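Local coordinates for protein porin (PDB 5DL7) that probably forms a beta-barrel channel of the OprD family in the outer membrane of Acinetobacter baumannii, letting small solutes and perhaps antibiotics pass, at residues A[21-27]-A[52-58]; A[69-75]-A[108-114]; A[189-195]-A[258-262]; A[218-222]-A[254-259]. All blocks are in the same frame, centred on the assembly; numbering follows the deposited sequence.

Contact 1: residues A[21-27]-A[52-58]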
loop_
_atom_site.group_PDB
_atom_site.type_symbol
_atom_site.label_atom_id
_atom_site.label_comp_id
_atom_site.label_asym_id
_atom_site.label_seq_id
_atom_site.Cartn_x
_atom_site.Cartn_y
_atom_site.Cartn_z
ATOM N N SER A 21 3.100 -26.905 5.199
ATOM C CA SER A 21 3.031 -25.630 6.004
ATOM C C SER A 21 4.208 -24.738 5.832
ATOM O O SER A 21 5.259 -25.146 5.477
ATOM C CB SER A 21 2.932 -25.902 7.439
ATOM O OG SER A 21 1.975 -26.865 7.650
ATOM N N LYS A 22 4.036 -23.479 6.156
ATOM C CA LYS A 22 4.955 -22.473 5.973
ATOM C C LYS A 22 4.788 -21.565 7.255
ATOM O O LYS A 22 3.638 -21.366 7.725
ATOM C CB LYS A 22 4.408 -21.772 4.792
ATOM C CG LYS A 22 5.182 -20.701 4.158
ATOM C CD LYS A 22 4.928 -20.813 2.651
ATOM C CE LYS A 22 4.700 -19.412 2.108
ATOM N NZ LYS A 22 5.801 -18.472 2.450
ATOM N N ALA A 23 5.856 -20.946 7.745
ATOM C CA ALA A 23 5.714 -20.050 8.898
ATOM C C ALA A 23 6.913 -19.150 8.890
ATOM O O ALA A 23 8.019 -19.536 8.404
ATOM C CB ALA A 23 5.545 -20.860 10.182
ATOM N N GLU A 24 6.693 -17.918 9.299
ATOM C CA GLU A 24 7.774 -16.905 9.374
ATOM C C GLU A 24 7.532 -16.041 10.591
ATOM O O GLU A 24 6.386 -15.715 10.864
ATOM C CB GLU A 24 7.685 -15.907 8.217
ATOM C CG GLU A 24 7.961 -16.610 6.931
ATOM C CD GLU A 24 8.347 -15.675 5.798
ATOM O OE1 GLU A 24 7.757 -14.557 5.807
ATOM O OE2 GLU A 24 9.256 -16.075 4.973
ATOM N N LEU A 25 8.605 -15.591 11.195
ATOM C CA LEU A 25 8.567 -14.621 12.344
ATOM C C LEU A 25 9.425 -13.401 12.010
ATOM O O LEU A 25 10.572 -13.525 11.756
ATOM C CB LEU A 25 8.977 -15.223 13.607
ATOM C CG LEU A 25 9.037 -14.298 14.860
ATOM C CD1 LEU A 25 7.644 -14.030 15.329
ATOM C CD2 LEU A 25 9.793 -14.960 16.000
ATOM N N THR A 26 8.792 -12.243 11.983
ATOM C CA THR A 26 9.449 -10.968 11.549
ATOM C C THR A 26 9.512 -10.037 12.723
ATOM O O THR A 26 8.518 -9.899 13.460
ATOM C CB THR A 26 8.615 -10.294 10.434
ATOM O OG1 THR A 26 8.683 -11.258 9.377
ATOM C CG2 THR A 26 9.340 -9.023 9.978
ATOM N N LEU A 27 10.668 -9.576 13.005
ATOM C CA LEU A 27 10.893 -8.487 13.947
ATOM C C LEU A 27 11.105 -7.133 13.182
ATOM O O LEU A 27 11.946 -7.095 12.296
ATOM C CB LEU A 27 12.137 -8.672 14.741
ATOM C CG LEU A 27 12.204 -9.842 15.682
ATOM C CD1 LEU A 27 11.649 -11.117 15.168
ATOM C CD2 LEU A 27 13.756 -9.991 15.959
ATOM N N GLY A 52 7.913 -4.076 16.474
ATOM C CA GLY A 52 6.864 -5.036 16.306
ATOM C C GLY A 52 7.345 -6.444 15.995
ATOM O O GLY A 52 8.447 -6.652 15.537
ATOM N N LEU A 53 6.584 -7.392 16.457
ATOM C CA LEU A 53 6.681 -8.829 16.088
ATOM C C LEU A 53 5.494 -9.252 15.313
ATOM O O LEU A 53 4.346 -8.951 15.646
ATOM C CB LEU A 53 6.705 -9.757 17.379
ATOM C CG LEU A 53 7.866 -9.526 18.194
ATOM C CD1 LEU A 53 7.602 -10.245 19.545
ATOM C CD2 LEU A 53 9.226 -10.064 17.618
ATOM N N ILE A 54 5.741 -9.991 14.221
ATOM C CA ILE A 54 4.693 -10.546 13.478
ATOM C C ILE A 54 4.977 -12.033 13.130
ATOM O O ILE A 54 6.063 -12.349 12.545
ATOM C CB ILE A 54 4.566 -9.822 12.122
ATOM C CG1 ILE A 54 4.311 -8.334 12.337
ATOM C CG2 ILE A 54 3.399 -10.331 11.269
ATOM C CD1 ILE A 54 5.221 -7.419 11.616
ATOM N N PHE A 55 3.993 -12.920 13.423
ATOM C CA PHE A 55 4.075 -14.327 13.118
ATOM C C PHE A 55 3.054 -14.588 12.015
ATOM O O PHE A 55 1.854 -14.274 12.199
ATOM C CB PHE A 55 3.801 -15.250 14.296
ATOM C CG PHE A 55 3.745 -16.656 13.894
ATOM C CD1 PHE A 55 4.934 -17.350 13.640
ATOM C CD2 PHE A 55 2.604 -17.247 13.709
ATOM C CE1 PHE A 55 4.863 -18.709 13.224
ATOM C CE2 PHE A 55 2.508 -18.556 13.261
ATOM C CZ PHE A 55 3.613 -19.288 13.060
ATOM N N LYS A 56 3.455 -15.224 10.905
ATOM C CA LYS A 56 2.529 -15.565 9.800
ATOM C C LYS A 56 2.685 -16.971 9.482
ATOM O O LYS A 56 3.796 -17.431 9.172
ATOM C CB LYS A 56 2.852 -14.626 8.586
ATOM C CG LYS A 56 1.986 -14.951 7.398
ATOM C CD LYS A 56 2.144 -13.962 6.256
ATOM C CE LYS A 56 1.242 -14.467 5.144
ATOM N NZ LYS A 56 0.813 -13.277 4.325
ATOM N N GLY A 57 1.642 -17.758 9.676
ATOM C CA GLY A 57 1.677 -19.206 9.580
ATOM C C GLY A 57 0.615 -19.587 8.496
ATOM O O GLY A 57 -0.486 -19.045 8.517
ATOM N N GLN A 58 0.928 -20.513 7.571
ATOM C CA GLN A 58 -0.042 -20.974 6.582
ATOM C C GLN A 58 0.089 -22.447 6.457
ATOM O O GLN A 58 1.171 -22.837 6.065
ATOM C CB GLN A 58 0.213 -20.191 5.213
ATOM C CG GLN A 58 0.347 -18.726 5.298
ATOM C CD GLN A 58 0.771 -18.049 4.013
ATOM O OE1 GLN A 58 1.698 -17.274 3.975
ATOM N NE2 GLN A 58 0.017 -18.232 3.000
HETATM O O HOH W 1 6.323 -12.581 9.465
#
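K22 faces Q58, E24 faces K56 and T26 faces I54 as the three hydrogen-bonded pairs of an antiparallel ladder; the axes of the two short strands approach to 4.7 Å, with 178° between their N-to-C directions. Each pair is joined by two backbone hydrogen bonds, among them T26 N to I54 O at 2.8 Å. Between them CA-H...O contacts fill in, such as A23 CA to K56 O at 3.3 Å.

Apolar contacts gather on the face of A23, L25, L27, L53 and F55. The F55 side chain, with CG anti to the backbone N (chi1 173°), carries its ring forward along its strand, toward G57, until CE1 meets A23 CB at 3.8 Å; a small alanine suits a place beside the ring, which its methyl approaches obliquely, and G57 has no side chain to collide with F55. L53 CD2 reaches L27 CG at 3.6 Å, side by side.

The other face is mostly polar, I54 being the exception. A water joins T26 OG1 (2.7 Å) to I54 O, while T26 OG1 also bonds T416. The side chains of K22 and Q58 run side by side.

This hairpin of strands 22-36 and 46-58 is flanked by strand 406-418, closing the barrel, and by strand 66-79.

Contact 2: residues A[69-75]-A[108-114]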
loop_
_atom_site.group_PDB
_atom_site.type_symbol
_atom_site.label_atom_id
_atom_site.label_comp_id
_atom_site.label_asym_id
_atom_site.label_seq_id
_atom_site.Cartn_x
_atom_site.Cartn_y
_atom_site.Cartn_z
ATOM N N GLY A 69 -7.492 -26.416 5.826
ATOM C CA GLY A 69 -6.375 -25.923 6.570
ATOM C C GLY A 69 -6.669 -24.595 7.284
ATOM O O GLY A 69 -7.827 -24.204 7.424
ATOM N N VAL A 70 -5.610 -24.000 7.820
ATOM C CA VAL A 70 -5.755 -22.796 8.675
ATOM C C VAL A 70 -4.563 -21.898 8.471
ATOM O O VAL A 70 -3.445 -22.389 8.285
ATOM C CB VAL A 70 -5.992 -23.249 10.104
ATOM C CG1 VAL A 70 -4.891 -24.149 10.606
ATOM C CG2 VAL A 70 -6.008 -22.030 11.024
ATOM N N ASP A 71 -4.729 -20.606 8.520
ATOM C CA ASP A 71 -3.616 -19.666 8.422
ATOM C C ASP A 71 -3.837 -18.708 9.712
ATOM O O ASP A 71 -4.911 -18.550 10.241
ATOM C CB ASP A 71 -3.643 -18.716 7.271
ATOM C CG ASP A 71 -3.574 -19.410 5.814
ATOM O OD1 ASP A 71 -3.016 -20.513 5.812
ATOM O OD2 ASP A 71 -4.128 -18.832 4.754
ATOM N N VAL A 72 -2.764 -18.147 10.182
ATOM C CA VAL A 72 -2.796 -17.309 11.350
ATOM C C VAL A 72 -1.842 -16.122 11.115
ATOM O O VAL A 72 -0.733 -16.267 10.501
ATOM C CB VAL A 72 -2.533 -18.057 12.555
ATOM C CG1 VAL A 72 -1.155 -18.584 12.543
ATOM C CG2 VAL A 72 -2.591 -17.220 13.865
ATOM N N LEU A 73 -2.217 -14.927 11.615
ATOM C CA LEU A 73 -1.316 -13.782 11.565
ATOM C C LEU A 73 -1.348 -13.228 13.067
ATOM O O LEU A 73 -2.380 -12.763 13.431
ATOM C CB LEU A 73 -1.820 -12.815 10.648
ATOM C CG LEU A 73 -1.045 -11.545 10.407
ATOM C CD1 LEU A 73 0.370 -11.811 9.816
ATOM C CD2 LEU A 73 -1.861 -10.572 9.624
ATOM N N ALA A 74 -0.280 -13.129 13.739
ATOM C CA ALA A 74 -0.220 -12.608 15.140
ATOM C C ALA A 74 0.751 -11.441 15.175
ATOM O O ALA A 74 1.857 -11.540 14.621
ATOM C CB ALA A 74 0.183 -13.677 16.043
ATOM N N MET A 75 0.375 -10.315 15.856
ATOM C CA MET A 75 1.049 -8.959 15.819
ATOM C C MET A 75 1.143 -8.447 17.219
ATOM O O MET A 75 0.181 -8.570 17.968
ATOM C CB MET A 75 0.321 -8.042 14.978
ATOM C CG MET A 75 0.224 -8.444 13.515
ATOM S SD MET A 75 -1.083 -7.791 12.548
ATOM C CE MET A 75 -2.434 -8.968 13.062
ATOM N N LYS A 108 -2.729 -8.165 18.341
ATOM C CA LYS A 108 -3.924 -8.545 17.620
ATOM C C LYS A 108 -3.655 -9.809 16.809
ATOM O O LYS A 108 -2.432 -10.155 16.557
ATOM C CB LYS A 108 -4.521 -7.513 16.694
ATOM C CG LYS A 108 -3.484 -6.655 15.955
ATOM C CD LYS A 108 -4.025 -5.723 14.964
ATOM C CE LYS A 108 -3.001 -4.737 14.496
ATOM N NZ LYS A 108 -3.507 -3.785 13.509
ATOM N N ILE A 109 -4.647 -10.613 16.672
ATOM C CA ILE A 109 -4.450 -11.926 16.039
ATOM C C ILE A 109 -5.510 -12.073 14.949
ATOM O O ILE A 109 -6.716 -11.796 15.212
ATOM C CB ILE A 109 -4.371 -13.105 16.966
ATOM C CG1 ILE A 109 -4.278 -14.441 16.177
ATOM C CG2 ILE A 109 -5.620 -13.285 17.818
ATOM C CD1 ILE A 109 -3.825 -15.566 17.044
ATOM N N GLY A 110 -5.146 -12.494 13.730
ATOM C CA GLY A 110 -6.064 -12.926 12.686
ATOM C C GLY A 110 -6.004 -14.363 12.320
ATOM O O GLY A 110 -4.965 -14.935 12.373
ATOM N N ILE A 111 -7.118 -15.002 12.224
ATOM C CA ILE A 111 -7.171 -16.446 11.910
ATOM C C ILE A 111 -8.026 -16.648 10.643
ATOM O O ILE A 111 -9.018 -15.957 10.474
ATOM C CB ILE A 111 -7.957 -17.171 12.971
ATOM C CG1 ILE A 111 -7.486 -16.723 14.359
ATOM C CG2 ILE A 111 -7.859 -18.626 12.759
ATOM C CD1 ILE A 111 -6.344 -17.528 14.889
ATOM N N THR A 112 -7.702 -17.659 9.813
ATOM C CA THR A 112 -8.439 -17.904 8.575
ATOM C C THR A 112 -8.606 -19.386 8.417
ATOM O O THR A 112 -7.676 -20.157 8.701
ATOM C CB THR A 112 -7.649 -17.466 7.316
ATOM O OG1 THR A 112 -6.963 -16.256 7.525
ATOM C CG2 THR A 112 -8.580 -17.299 6.100
ATOM N N GLY A 113 -9.786 -19.875 8.151
ATOM C CA GLY A 113 -9.948 -21.243 7.855
ATOM C C GLY A 113 -10.002 -21.305 6.298
ATOM O O GLY A 113 -10.455 -20.397 5.638
ATOM N N LYS A 114 -9.522 -22.445 5.768
ATOM C CA LYS A 114 -9.451 -22.625 4.298
ATOM C C LYS A 114 -9.762 -23.989 3.916
ATOM O O LYS A 114 -9.582 -24.991 4.614
ATOM C CB LYS A 114 -8.077 -22.121 3.789
ATOM C CG LYS A 114 -6.945 -22.885 4.297
ATOM C CD LYS A 114 -5.606 -22.186 3.887
ATOM C CE LYS A 114 -4.572 -23.261 4.254
ATOM N NZ LYS A 114 -3.262 -22.571 4.072
#
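K108 packs obliquely against M75 at the start of segment 108-114, its CG 3.8 Å from M75 CE. The bend at chi3 of M75 (-82°) turns the methyl back over the K108 backbone, so the flexible thioether serves as apolar cover for the lysine's methylene chain, whose NZ is held by the carbonyls of R172 and S174. Backbone bonds in both directions join the same two residues.

I109 lies on the other face, with V72. Its CD1 meets V72 CG2 at 3.8 Å, beta-branched side chains suiting both the extended backbone and an apolar surface. G110 has no side chain; it pairs with L73 through two bonds, G110 N to L73 O measuring 2.8 Å. I111 then brings CD1 to the same V72 methyl, at 3.9 Å, so V72 CG2 touches two isoleucines.

T112 pairs with D71 through the backbone, and its hydroxyl bonds the backbone carbonyl of D126. G113 follows opposite V70. K114 ends the segment with an extended chain that passes over G69, where the absence of a CB avoids a clash, and crosses D71 at about a right angle. Its NZ forms a salt bridge to D71 OD1 at 2.7 Å, met on the syn side and 16° out of the carboxylate plane; S59 O and a cation-pi contact with Y61 also hold this ammonium.

Strands 66-79 and 105-117 are thus adjacent barrel staves, with strand 46-58 beyond the first and strand 120-124 beyond the second.

Contact 3: residues A[189-195]-A[258-262]. With CA (calcium ion), chain B.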
loop_
_atom_site.group_PDB
_atom_site.type_symbol
_atom_site.label_atom_id
_atom_site.label_comp_id
_atom_site.label_asym_id
_atom_site.label_seq_id
_atom_site.Cartn_x
_atom_site.Cartn_y
_atom_site.Cartn_z
ATOM N N PHE A 189 -14.547 14.286 -1.246
ATOM C CA PHE A 189 -15.924 13.917 -1.180
ATOM C C PHE A 189 -16.643 14.600 -0.045
ATOM O O PHE A 189 -16.065 15.464 0.649
ATOM C CB PHE A 189 -16.035 12.373 -1.134
ATOM C CG PHE A 189 -15.292 11.642 -2.176
ATOM C CD1 PHE A 189 -15.725 11.645 -3.527
ATOM C CD2 PHE A 189 -14.104 11.042 -1.912
ATOM C CE1 PHE A 189 -14.986 11.045 -4.535
ATOM C CE2 PHE A 189 -13.387 10.357 -2.913
ATOM C CZ PHE A 189 -13.790 10.373 -4.186
ATOM N N ASN A 190 -17.939 14.289 0.158
ATOM C CA ASN A 190 -18.723 15.040 1.125
ATOM C C ASN A 190 -18.270 14.710 2.536
ATOM O O ASN A 190 -18.542 15.576 3.447
ATOM C CB ASN A 190 -20.215 14.654 1.123
ATOM C CG ASN A 190 -21.032 15.101 -0.136
ATOM O OD1 ASN A 190 -20.585 15.960 -0.766
ATOM N ND2 ASN A 190 -22.134 14.577 -0.252
ATOM N N LYS A 191 -17.798 13.505 2.815
ATOM C CA LYS A 191 -17.411 13.076 4.172
ATOM C C LYS A 191 -16.665 11.808 4.034
ATOM O O LYS A 191 -16.733 11.224 2.959
ATOM C CB LYS A 191 -18.710 12.892 5.002
ATOM C CG LYS A 191 -19.679 11.780 4.476
ATOM C CD LYS A 191 -20.922 11.679 5.368
ATOM C CE LYS A 191 -20.582 11.118 6.702
ATOM N NZ LYS A 191 -21.850 11.185 7.443
ATOM N N ALA A 192 -16.047 11.368 5.109
ATOM C CA ALA A 192 -15.581 9.970 5.212
ATOM C C ALA A 192 -16.849 9.182 5.616
ATOM O O ALA A 192 -17.695 9.665 6.402
ATOM C CB ALA A 192 -14.503 9.883 6.297
ATOM N N ALA A 193 -17.075 7.985 5.135
ATOM C CA ALA A 193 -18.230 7.212 5.422
ATOM C C ALA A 193 -17.922 5.758 5.620
ATOM O O ALA A 193 -16.938 5.246 5.150
ATOM C CB ALA A 193 -19.264 7.299 4.306
ATOM N N THR A 194 -18.820 5.086 6.317
ATOM C CA THR A 194 -18.666 3.657 6.487
ATOM C C THR A 194 -19.935 2.988 5.977
ATOM O O THR A 194 -21.036 3.554 5.847
ATOM C CB THR A 194 -18.352 3.215 7.899
ATOM O OG1 THR A 194 -19.477 3.622 8.674
ATOM C CG2 THR A 194 -17.087 3.828 8.479
ATOM N N THR A 195 -19.831 1.686 5.808
ATOM C CA THR A 195 -20.939 0.889 5.316
ATOM C C THR A 195 -20.827 -0.561 5.731
ATOM O O THR A 195 -19.857 -0.928 6.367
ATOM C CB THR A 195 -21.017 1.077 3.716
ATOM O OG1 THR A 195 -22.268 0.594 3.228
ATOM C CG2 THR A 195 -19.861 0.385 3.064
ATOM N N LYS A 258 -23.446 7.695 -0.003
ATOM C CA LYS A 258 -23.144 8.321 1.324
ATOM C C LYS A 258 -22.110 9.353 1.260
ATOM O O LYS A 258 -21.985 10.193 2.191
ATOM C CB LYS A 258 -22.676 7.211 2.252
ATOM C CG LYS A 258 -23.779 6.237 2.583
ATOM C CD LYS A 258 -23.235 5.196 3.565
ATOM C CE LYS A 258 -24.373 4.395 4.089
ATOM N NZ LYS A 258 -23.797 3.461 5.114
ATOM N N ILE A 259 -21.208 9.404 0.285
ATOM C CA ILE A 259 -20.084 10.401 0.177
ATOM C C ILE A 259 -20.397 11.438 -0.973
ATOM O O ILE A 259 -19.599 12.298 -1.254
ATOM C CB ILE A 259 -18.660 9.892 0.106
ATOM C CG1 ILE A 259 -18.383 9.125 -1.247
ATOM C CG2 ILE A 259 -18.422 8.870 1.258
ATOM C CD1 ILE A 259 -17.008 8.593 -1.383
ATOM N N GLY A 260 -21.552 11.343 -1.436
ATOM C CA GLY A 260 -22.040 12.186 -2.544
ATOM C C GLY A 260 -21.647 11.699 -3.920
ATOM O O GLY A 260 -21.321 10.502 -4.109
ATOM N N GLU A 261 -21.583 12.616 -4.864
ATOM C CA GLU A 261 -21.111 12.336 -6.212
ATOM C C GLU A 261 -19.738 11.750 -6.237
ATOM O O GLU A 261 -18.822 12.207 -5.579
ATOM C CB GLU A 261 -21.225 13.550 -7.043
ATOM C CG GLU A 261 -20.822 13.461 -8.505
ATOM C CD GLU A 261 -21.744 12.510 -9.319
ATOM O OE1 GLU A 261 -22.847 12.143 -8.901
ATOM O OE2 GLU A 261 -21.338 12.305 -10.548
ATOM N N VAL A 262 -19.575 10.695 -7.063
ATOM C CA VAL A 262 -18.272 10.122 -7.336
ATOM C C VAL A 262 -18.218 9.961 -8.841
ATOM O O VAL A 262 -19.074 9.326 -9.424
ATOM C CB VAL A 262 -18.103 8.720 -6.644
ATOM C CG1 VAL A 262 -16.766 8.075 -7.046
ATOM C CG2 VAL A 262 -18.260 8.810 -5.144
HETATM CA CA CA B . -22.911 10.457 -10.772
HETATM O O HOH W 2 -20.874 9.402 -11.480
HETATM O O HOH W 3 -22.937 11.431 -13.034
HETATM O O HOH W 4 -23.854 8.594 -11.912
HETATM O O HOH W 5 -25.090 11.451 -11.095
#
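The F189 ring receives I259 CD1 over one face, displaced toward the rim and 3.9 Å from the ring centroid in a CH-pi contact. At the ring's edge, near its plane, stands the carbonyl of E261, with O 3.8 Å from F189 CD1, and V262 CG2 approaches obliquely. With chi1 of I259 at 68°, CG1 sits between the backbone N and carbonyl carbon, and its extended chain reaches the ring while CG2 turns to A193 CB, 3.5 Å away. The branched isoleucine thereby fills the space between a broad ring and a small alanine.

Two hydrogen bonds join the loops: N190 N to I259 O at 3.0 Å, and K258 NZ to T194 O at 2.9 Å, the latter in the carbonyl plane. The extended K258 chain spans the gap to T194. G260 has no CB, which would run into N190 ND2, so ND2 comes within 3.3 Å of its CA; its phi of 82° also suits glycine.

The carboxylate of E261 leads off from the contact and chelates a calcium ion through both oxygens, OE2 at 2.4 Å, with four waters and E253 completing the site; one water donates to V262 O. The calcium probably offsets the two glutamates' charges, so metal binding and apolar packing fix the same short loop.

Contact 4: residues A[218-222]-A[254-259]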
loop_
_atom_site.group_PDB
_atom_site.type_symbol
_atom_site.label_atom_id
_atom_site.label_comp_id
_atom_site.label_asym_id
_atom_site.label_seq_id
_atom_site.Cartn_x
_atom_site.Cartn_y
_atom_site.Cartn_z
ATOM N N GLU A 218 -17.678 -3.117 -5.527
ATOM C CA GLU A 218 -18.759 -2.295 -4.990
ATOM C C GLU A 218 -18.516 -2.154 -3.497
ATOM O O GLU A 218 -18.603 -3.121 -2.756
ATOM C CB GLU A 218 -20.120 -2.829 -5.320
ATOM C CG GLU A 218 -21.205 -1.926 -4.744
ATOM C CD GLU A 218 -22.607 -2.486 -4.974
ATOM O OE1 GLU A 218 -22.943 -2.672 -6.101
ATOM O OE2 GLU A 218 -23.211 -2.909 -4.018
ATOM N N LEU A 219 -18.440 -0.864 -3.059
ATOM C CA LEU A 219 -18.526 -0.536 -1.593
ATOM C C LEU A 219 -19.940 -0.024 -1.395
ATOM O O LEU A 219 -20.325 1.038 -1.953
ATOM C CB LEU A 219 -17.514 0.550 -1.295
ATOM C CG LEU A 219 -17.406 1.068 0.110
ATOM C CD1 LEU A 219 -16.991 -0.060 1.056
ATOM C CD2 LEU A 219 -16.449 2.213 0.218
ATOM N N LYS A 220 -20.710 -0.820 -0.661
ATOM C CA LYS A 220 -22.209 -0.723 -0.670
ATOM C C LYS A 220 -22.617 0.719 -0.282
ATOM O O LYS A 220 -22.132 1.267 0.719
ATOM C CB LYS A 220 -22.782 -1.661 0.336
ATOM C CG LYS A 220 -24.327 -1.618 0.296
ATOM C CD LYS A 220 -24.810 -2.604 1.291
ATOM C CE LYS A 220 -26.334 -2.597 1.460
ATOM N NZ LYS A 220 -26.404 -2.952 2.924
ATOM N N ASP A 221 -23.438 1.370 -1.118
ATOM C CA ASP A 221 -24.025 2.727 -0.897
ATOM C C ASP A 221 -22.976 3.798 -0.937
ATOM O O ASP A 221 -23.249 4.949 -0.509
ATOM C CB ASP A 221 -24.794 2.668 0.449
ATOM C CG ASP A 221 -26.063 1.945 0.359
ATOM O OD1 ASP A 221 -26.802 2.073 -0.611
ATOM O OD2 ASP A 221 -26.389 1.252 1.354
ATOM N N ILE A 222 -21.769 3.545 -1.459
ATOM C CA ILE A 222 -20.705 4.479 -1.580
ATOM C C ILE A 222 -20.210 4.613 -3.006
ATOM O O ILE A 222 -20.417 5.607 -3.632
ATOM C CB ILE A 222 -19.559 4.300 -0.571
ATOM C CG1 ILE A 222 -20.157 4.310 0.891
ATOM C CG2 ILE A 222 -18.560 5.406 -0.740
ATOM C CD1 ILE A 222 -19.095 4.105 1.941
ATOM N N THR A 254 -22.902 4.926 -5.956
ATOM C CA THR A 254 -24.009 3.934 -6.067
ATOM C C THR A 254 -24.895 3.994 -4.823
ATOM O O THR A 254 -24.456 4.525 -3.786
ATOM C CB THR A 254 -23.251 2.556 -6.252
ATOM O OG1 THR A 254 -24.210 1.575 -6.529
ATOM C CG2 THR A 254 -22.587 2.093 -4.943
ATOM N N GLY A 255 -26.079 3.394 -4.927
ATOM C CA GLY A 255 -27.032 3.278 -3.823
ATOM C C GLY A 255 -27.388 4.635 -3.223
ATOM O O GLY A 255 -27.592 5.632 -3.949
ATOM N N SER A 256 -27.303 4.736 -1.929
ATOM C CA SER A 256 -27.651 5.953 -1.217
ATOM C C SER A 256 -26.622 6.998 -1.270
ATOM O O SER A 256 -26.738 8.087 -0.666
ATOM C CB SER A 256 -28.180 5.632 0.222
ATOM O OG SER A 256 -27.088 5.211 0.941
ATOM N N LYS A 257 -25.534 6.773 -1.915
ATOM C CA LYS A 257 -24.413 7.695 -2.141
ATOM C C LYS A 257 -23.945 8.466 -0.960
ATOM O O LYS A 257 -23.949 9.738 -0.861
ATOM C CB LYS A 257 -24.633 8.584 -3.371
ATOM C CG LYS A 257 -25.844 9.285 -3.408
ATOM C CD LYS A 257 -25.868 10.285 -4.634
ATOM C CE LYS A 257 -27.166 11.033 -4.655
ATOM N NZ LYS A 257 -28.230 10.201 -5.192
ATOM N N LYS A 258 -23.446 7.695 -0.003
ATOM C CA LYS A 258 -23.144 8.321 1.324
ATOM C C LYS A 258 -22.110 9.353 1.260
ATOM O O LYS A 258 -21.985 10.193 2.191
ATOM C CB LYS A 258 -22.676 7.211 2.252
ATOM C CG LYS A 258 -23.779 6.237 2.583
ATOM C CD LYS A 258 -23.235 5.196 3.565
ATOM C CE LYS A 258 -24.373 4.395 4.089
ATOM N NZ LYS A 258 -23.797 3.461 5.114
ATOM N N ILE A 259 -21.208 9.404 0.285
ATOM C CA ILE A 259 -20.084 10.401 0.177
ATOM C C ILE A 259 -20.397 11.438 -0.973
ATOM O O ILE A 259 -19.599 12.298 -1.254
ATOM C CB ILE A 259 -18.660 9.892 0.106
ATOM C CG1 ILE A 259 -18.383 9.125 -1.247
ATOM C CG2 ILE A 259 -18.422 8.870 1.258
ATOM C CD1 ILE A 259 -17.008 8.593 -1.383
HETATM O O HOH W 6 -21.368 8.142 -2.575
#
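D221 O accepts the backbone N of K258 at 2.8 Å in a nearly straight bond (171° at the hydrogen), while the D221 side chain takes a second amide: S256 N reaches OD1 at 3.0 Å, from above the carboxylate plane. With CG anti to the carbonyl carbon (chi1 -75°), the carboxylate is swung over the type II' turn T254 to K257, which is itself closed by K257 N bonding T254 O. G255 occupies the turn position with positive phi, where a CB would run into D221 OD1.

A weak bond, T254 N to I222 O at 3.5 Å, adds little, but a water bridges I222 O (2.9 Å) to I259 N, adding a water-mediated link to the direct bonds. The T254 hydroxyl is bonded to Q224.

Further out the contact becomes apolar. I222 CG2 meets I259 CD1 at 3.6 Å, their side chains crossing at about a right angle, and the methylenes of K258 run past I222 CG1 and D221 O.

One aspartate thus accepts two backbone amides, S256 N within the turn through its carboxylate and K258 N just after the turn through its carbonyl. K258 NZ, 5.1 Å from D221 OD2, is too far for a salt bridge but may still steady the negative charge.

Overall arrangement
Contacts 1 and 2 are neighbours in the barrel wall, centres 10 Å apart, and share the pairing of strands 46-58 and 66-79: backbone bonds such as F55 N to A74 O run between them, so four consecutive strands are tied edge to edge. Contacts 3 and 4 lie 7 Å apart, roughly 30 to 37 Å from the first two by centres, and end on the same loop after strand 240-253, sharing K258 and I259; T195 of contact 3 also reaches K220 of contact 4. Along the chain the strand pairs come first and the loop contacts later. The first pair builds the wall; the second ties loops together near a calcium ion.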